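Local coordinates for protease Do-like 2, chloroplastic (Arabidopsis thaliana, PDB 4FLN), which is a chloroplast serine protease that makes the primary cut in the photodamaged D1 protein of photosystem II, at residues D298-F303 / A337-I342; V50-C55 / T73-A78. All blocks are in the same frame, centred on the assembly; numbering follows the deposited sequence.

Contact 1. Residues D298-F303 / A337-I342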
loop_
_atom_site.group_PDB
_atom_site.type_symbol
_atom_site.label_atom_id
_atom_site.label_comp_id
_atom_site.label_asym_id
_atom_site.label_seq_id
_atom_site.Cartn_x
_atom_site.Cartn_y
_atom_site.Cartn_z
ATOM N N ASP B 298 10.200 -40.321 -27.672
ATOM C CA ASP B 298 9.121 -41.294 -27.590
ATOM C C ASP B 298 7.767 -40.591 -27.499
ATOM O O ASP B 298 7.614 -39.573 -26.816
ATOM C CB ASP B 298 9.317 -42.214 -26.383
ATOM C CG ASP B 298 10.449 -43.213 -26.584
ATOM O OD1 ASP B 298 11.151 -43.128 -27.618
ATOM O OD2 ASP B 298 10.638 -44.082 -25.702
ATOM N N VAL B 299 6.782 -41.131 -28.195
ATOM C CA VAL B 299 5.447 -40.592 -28.089
ATOM C C VAL B 299 4.599 -41.608 -27.375
ATOM O O VAL B 299 4.274 -42.635 -27.955
ATOM C CB VAL B 299 4.838 -40.381 -29.471
ATOM C CG1 VAL B 299 3.417 -39.823 -29.340
ATOM C CG2 VAL B 299 5.736 -39.464 -30.313
ATOM N N ILE B 300 4.220 -41.354 -26.126
ATOM C CA ILE B 300 3.351 -42.337 -25.505
ATOM C C ILE B 300 1.968 -42.226 -26.142
ATOM O O ILE B 300 1.440 -41.135 -26.368
ATOM C CB ILE B 300 3.308 -42.359 -23.929
ATOM C CG1 ILE B 300 1.969 -41.856 -23.414
ATOM C CG2 ILE B 300 4.527 -41.695 -23.249
ATOM C CD1 ILE B 300 1.328 -42.824 -22.464
ATOM N N VAL B 301 1.413 -43.389 -26.440
ATOM C CA VAL B 301 0.230 -43.543 -27.270
ATOM C C VAL B 301 -0.912 -44.206 -26.474
ATOM O O VAL B 301 -2.051 -43.746 -26.488
ATOM C CB VAL B 301 0.573 -44.250 -28.598
ATOM C CG1 VAL B 301 -0.482 -45.265 -28.957
ATOM C CG2 VAL B 301 0.758 -43.205 -29.707
ATOM N N SER B 302 -0.628 -45.344 -25.863
ATOM C CA SER B 302 -1.589 -45.957 -24.961
ATOM C C SER B 302 -1.013 -46.103 -23.557
ATOM O O SER B 302 0.197 -46.035 -23.361
ATOM C CB SER B 302 -2.019 -47.323 -25.488
ATOM O OG SER B 302 -0.892 -48.109 -25.850
ATOM N N PHE B 303 -1.891 -46.263 -22.575
ATOM C CA PHE B 303 -1.473 -46.587 -21.224
ATOM C C PHE B 303 -2.455 -47.615 -20.689
ATOM O O PHE B 303 -3.639 -47.314 -20.574
ATOM C CB PHE B 303 -1.486 -45.319 -20.378
ATOM C CG PHE B 303 -1.068 -45.520 -18.959
ATOM C CD1 PHE B 303 0.187 -45.130 -18.533
ATOM C CD2 PHE B 303 -1.934 -46.080 -18.042
ATOM C CE1 PHE B 303 0.567 -45.293 -17.222
ATOM C CE2 PHE B 303 -1.555 -46.256 -16.725
ATOM C CZ PHE B 303 -0.304 -45.860 -16.313
ATOM N N ALA B 337 2.903 -50.566 -15.185
ATOM C CA ALA B 337 1.939 -50.162 -16.208
ATOM C C ALA B 337 2.450 -50.554 -17.585
ATOM O O ALA B 337 3.637 -50.420 -17.865
ATOM C CB ALA B 337 1.690 -48.655 -16.161
ATOM N N GLU B 338 1.561 -51.049 -18.441
ATOM C CA GLU B 338 1.917 -51.278 -19.832
ATOM C C GLU B 338 1.710 -50.006 -20.642
ATOM O O GLU B 338 0.675 -49.360 -20.555
ATOM C CB GLU B 338 1.118 -52.434 -20.410
ATOM C CG GLU B 338 1.307 -53.731 -19.644
ATOM C CD GLU B 338 0.590 -54.894 -20.286
ATOM O OE1 GLU B 338 0.418 -55.935 -19.613
ATOM O OE2 GLU B 338 0.206 -54.767 -21.467
ATOM N N ILE B 339 2.712 -49.629 -21.419
ATOM C CA ILE B 339 2.639 -48.375 -22.140
ATOM C C ILE B 339 2.929 -48.552 -23.628
ATOM O O ILE B 339 4.007 -48.996 -24.020
ATOM C CB ILE B 339 3.581 -47.329 -21.510
ATOM C CG1 ILE B 339 3.181 -47.076 -20.052
ATOM C CG2 ILE B 339 3.564 -46.032 -22.307
ATOM C CD1 ILE B 339 4.082 -46.106 -19.311
ATOM N N GLY B 340 1.927 -48.252 -24.444
ATOM C CA GLY B 340 2.098 -48.175 -25.880
ATOM C C GLY B 340 2.858 -46.953 -26.360
ATOM O O GLY B 340 2.472 -45.810 -26.095
ATOM N N ILE B 341 3.908 -47.199 -27.129
ATOM C CA ILE B 341 4.827 -46.146 -27.524
ATOM C C ILE B 341 5.030 -46.121 -29.027
ATOM O O ILE B 341 4.868 -47.134 -29.708
ATOM C CB ILE B 341 6.191 -46.322 -26.786
ATOM C CG1 ILE B 341 6.400 -45.171 -25.825
ATOM C CG2 ILE B 341 7.368 -46.475 -27.742
ATOM C CD1 ILE B 341 5.281 -45.050 -24.838
ATOM N N ILE B 342 5.357 -44.952 -29.548
ATOM C CA ILE B 342 5.876 -44.861 -30.902
ATOM C C ILE B 342 7.302 -44.359 -30.797
ATOM O O ILE B 342 7.550 -43.242 -30.330
ATOM C CB ILE B 342 5.044 -43.925 -31.805
ATOM C CG1 ILE B 342 3.599 -44.432 -31.906
ATOM C CG2 ILE B 342 5.692 -43.805 -33.187
ATOM C CD1 ILE B 342 2.726 -43.624 -32.838
HETATM O O HOH W 1 -0.800 -49.649 -23.742
#

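Contact 2. Residues V50-C55 / T73-A78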
loop_
_atom_site.group_PDB
_atom_site.type_symbol
_atom_site.label_atom_id
_atom_site.label_comp_id
_atom_site.label_asym_id
_atom_site.label_seq_id
_atom_site.Cartn_x
_atom_site.Cartn_y
_atom_site.Cartn_z
ATOM N N VAL B 50 -19.510 -36.621 12.911
ATOM C CA VAL B 50 -18.485 -35.604 12.683
ATOM C C VAL B 50 -17.908 -35.164 14.012
ATOM O O VAL B 50 -18.630 -35.034 14.997
ATOM C CB VAL B 50 -19.032 -34.368 11.927
ATOM C CG1 VAL B 50 -17.907 -33.404 11.580
ATOM C CG2 VAL B 50 -19.750 -34.791 10.675
ATOM N N VAL B 51 -16.602 -34.934 14.028
ATOM C CA VAL B 51 -15.873 -34.641 15.256
ATOM C C VAL B 51 -15.035 -33.374 15.098
ATOM O O VAL B 51 -14.563 -33.069 14.004
ATOM C CB VAL B 51 -14.955 -35.834 15.618
ATOM C CG1 VAL B 51 -13.760 -35.379 16.418
ATOM C CG2 VAL B 51 -15.736 -36.915 16.349
ATOM N N LYS B 52 -14.860 -32.628 16.184
ATOM C CA LYS B 52 -13.977 -31.469 16.164
ATOM C C LYS B 52 -12.571 -31.882 16.607
ATOM O O LYS B 52 -12.408 -32.728 17.493
ATOM C CB LYS B 52 -14.526 -30.336 17.040
ATOM C CG LYS B 52 -13.679 -29.058 17.010
ATOM C CD LYS B 52 -14.422 -27.860 17.592
ATOM C CE LYS B 52 -13.635 -26.566 17.385
ATOM N NZ LYS B 52 -14.445 -25.326 17.584
ATOM N N VAL B 53 -11.559 -31.292 15.981
ATOM C CA VAL B 53 -10.179 -31.715 16.200
ATOM C C VAL B 53 -9.335 -30.615 16.802
ATOM O O VAL B 53 -9.163 -29.558 16.197
ATOM C CB VAL B 53 -9.502 -32.138 14.873
ATOM C CG1 VAL B 53 -8.033 -32.428 15.090
ATOM C CG2 VAL B 53 -10.209 -33.340 14.271
ATOM N N TYR B 54 -8.802 -30.868 17.992
ATOM C CA TYR B 54 -7.855 -29.940 18.605
ATOM C C TYR B 54 -6.460 -30.531 18.527
ATOM O O TYR B 54 -6.239 -31.691 18.894
ATOM C CB TYR B 54 -8.208 -29.673 20.064
ATOM C CG TYR B 54 -9.599 -29.140 20.289
ATOM C CD1 TYR B 54 -9.809 -27.810 20.610
ATOM C CD2 TYR B 54 -10.704 -29.972 20.193
ATOM C CE1 TYR B 54 -11.087 -27.321 20.828
ATOM C CE2 TYR B 54 -11.983 -29.493 20.405
ATOM C CZ TYR B 54 -12.170 -28.168 20.725
ATOM O OH TYR B 54 -13.445 -27.690 20.940
ATOM N N CYS B 55 -5.520 -29.726 18.047
ATOM C CA CYS B 55 -4.149 -30.178 17.877
ATOM C C CYS B 55 -3.123 -29.113 18.230
ATOM O O CYS B 55 -3.218 -27.966 17.791
ATOM C CB CYS B 55 -3.918 -30.656 16.445
ATOM S SG CYS B 55 -2.180 -30.907 16.040
ATOM N N THR B 73 -1.917 -23.817 19.143
ATOM C CA THR B 73 -3.012 -24.768 19.005
ATOM C C THR B 73 -3.983 -24.321 17.916
ATOM O O THR B 73 -4.291 -23.135 17.801
ATOM C CB THR B 73 -3.755 -25.004 20.339
ATOM O OG1 THR B 73 -2.802 -25.267 21.378
ATOM C CG2 THR B 73 -4.706 -26.197 20.224
ATOM N N SER B 74 -4.437 -25.279 17.109
ATOM C CA SER B 74 -5.357 -25.012 16.009
ATOM C C SER B 74 -6.503 -26.014 16.036
ATOM O O SER B 74 -6.429 -27.026 16.732
ATOM C CB SER B 74 -4.636 -25.117 14.669
ATOM O OG SER B 74 -4.715 -26.441 14.174
ATOM N N THR B 75 -7.558 -25.740 15.271
ATOM C CA THR B 75 -8.705 -26.640 15.232
ATOM C C THR B 75 -9.016 -27.101 13.811
ATOM O O THR B 75 -8.562 -26.492 12.839
ATOM C CB THR B 75 -9.955 -25.995 15.857
ATOM O OG1 THR B 75 -10.514 -25.042 14.945
ATOM C CG2 THR B 75 -9.598 -25.297 17.154
ATOM N N GLY B 76 -9.793 -28.177 13.698
ATOM C CA GLY B 76 -10.133 -28.753 12.408
ATOM C C GLY B 76 -11.298 -29.717 12.505
ATOM O O GLY B 76 -12.017 -29.725 13.503
ATOM N N SER B 77 -11.503 -30.525 11.468
ATOM C CA SER B 77 -12.595 -31.498 11.504
ATOM C C SER B 77 -12.185 -32.918 11.147
ATOM O O SER B 77 -11.276 -33.142 10.351
ATOM C CB SER B 77 -13.748 -31.052 10.610
ATOM O OG SER B 77 -14.332 -29.872 11.121
ATOM N N ALA B 78 -12.875 -33.873 11.750
ATOM C CA ALA B 78 -12.688 -35.280 11.431
ATOM C C ALA B 78 -14.028 -36.007 11.537
ATOM O O ALA B 78 -15.002 -35.445 12.041
ATOM C CB ALA B 78 -11.647 -35.905 12.350
#

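Contact 1. Residues D298-F303 / A337-I342
Val299 and Ile342 form a hydrogen-bonded antiparallel pair, with Val299 N giving a nearly straight bond (167°) to Ile342 O at 3.1 Å and Ile342 N returning one to Val299 O at 3.0 Å. Two residues further on, the pairing slips. Val301 N (2.7 Å) and Ser302 N (3.1 Å) both donate to Gly340 O, so two consecutive residues of 298-303 stand opposite one glycine: a classic beta bulge in the sheet of the first PDZ domain. Val301 has the helix-like psi (-53°) expected at the first position of such a bulge.

Aliphatic contacts flank this ladder. Ile341 reaches across with its CD1, which lies 3.5 Å from Ile300 CB, while Val301 CG2 meets the end of Ile342 at CD1. Phe303, its CG anti to the backbone N (chi1 -180°), brings CZ to Ala337 CB at 3.4 Å and CD1 against Ile339 CG1. Beyond the pair, the Phe303 ring meets Phe324 at a steep angle and rests on Leu327 and Ile328 of helix 325-329. A serine at Phe303 would probably open a gap between Ala337 and that helix, leaving Phe324 without its ring partner.

At the start of 298-303, Asp298 OD2 takes a salt bridge from Arg343 and a hydrogen bond from Lys295 N. The chemistry is thus mostly apolar packing on a backbone ladder, with the Asp298 carboxylate probably balanced by Arg343 just beyond 337-342.

Contact 2. Residues V50-C55 / T73-A78
Val51 N donates to Ala78 O at 2.6 Å, the shortest polar bond between these antiparallel neighbours, and Ala78 N answers to Val51 O. The two are the first strands of the N-terminal six-stranded barrel of the chymotrypsin-like protease fold. Pairs Val53–Gly76 and Cys55–Ser74 carry the ladder on, each bonded both ways. Their geometry differs: Gly76 N approaches Val53 O in the carbonyl plane, on a lone pair, whereas Val53 N sits well above the plane of Gly76 O, 54° out of it. Cys55 N comes at Ser74 O (3.1 Å) almost along the C=O axis.

Gly76 offers no side chain beside Val53, and the apolar contact there runs diagonally instead, Val53 CG2 reaching Ala78 CB at 3.5 Å. With CG1 of Val53 anti to the backbone N (chi1 174°), CG2 is the branch left beside that N and pointing along to Ala78. The reverse face carries Lys52, Tyr54, Thr75 and Ser77. Lys52 runs out extended and crosses Thr75 at a slant, CE passing 4.0 Å from Thr75 CB, while the Tyr54 ring has a cation-pi partner in Lys109.

Ser77 ties this barrel to the second one: OG bonds to Tyr157 N and Gly198 O, and its backbone to that of Ser200, by similarity the charge-relay serine. At the far end, Thr73 lays its methyl against the opposite strand, CG2 lying 3.4 Å from Cys55 O.

Overall arrangement
Contacts 1 and 2 are both antiparallel strand pairs, crossing at nearly the same angle (148° and 150°), but they belong to different domains and lie on opposite sides of the chain's centre. Their centres are 45 Å apart and their nearest atoms about 32 Å, without touching. In sequence the protease pair 50-55 / 73-78 is complete before the PDZ pair 298-303 / 337-342 begins. Contact 2 borders the probable catalytic site: Gly76 lies about 6 Å from the side chain of Ser200, and the side chains of Ser74 and His91 are about 7 Å apart. Contact 1 is remote from that site and is internal packing of its PDZ domain.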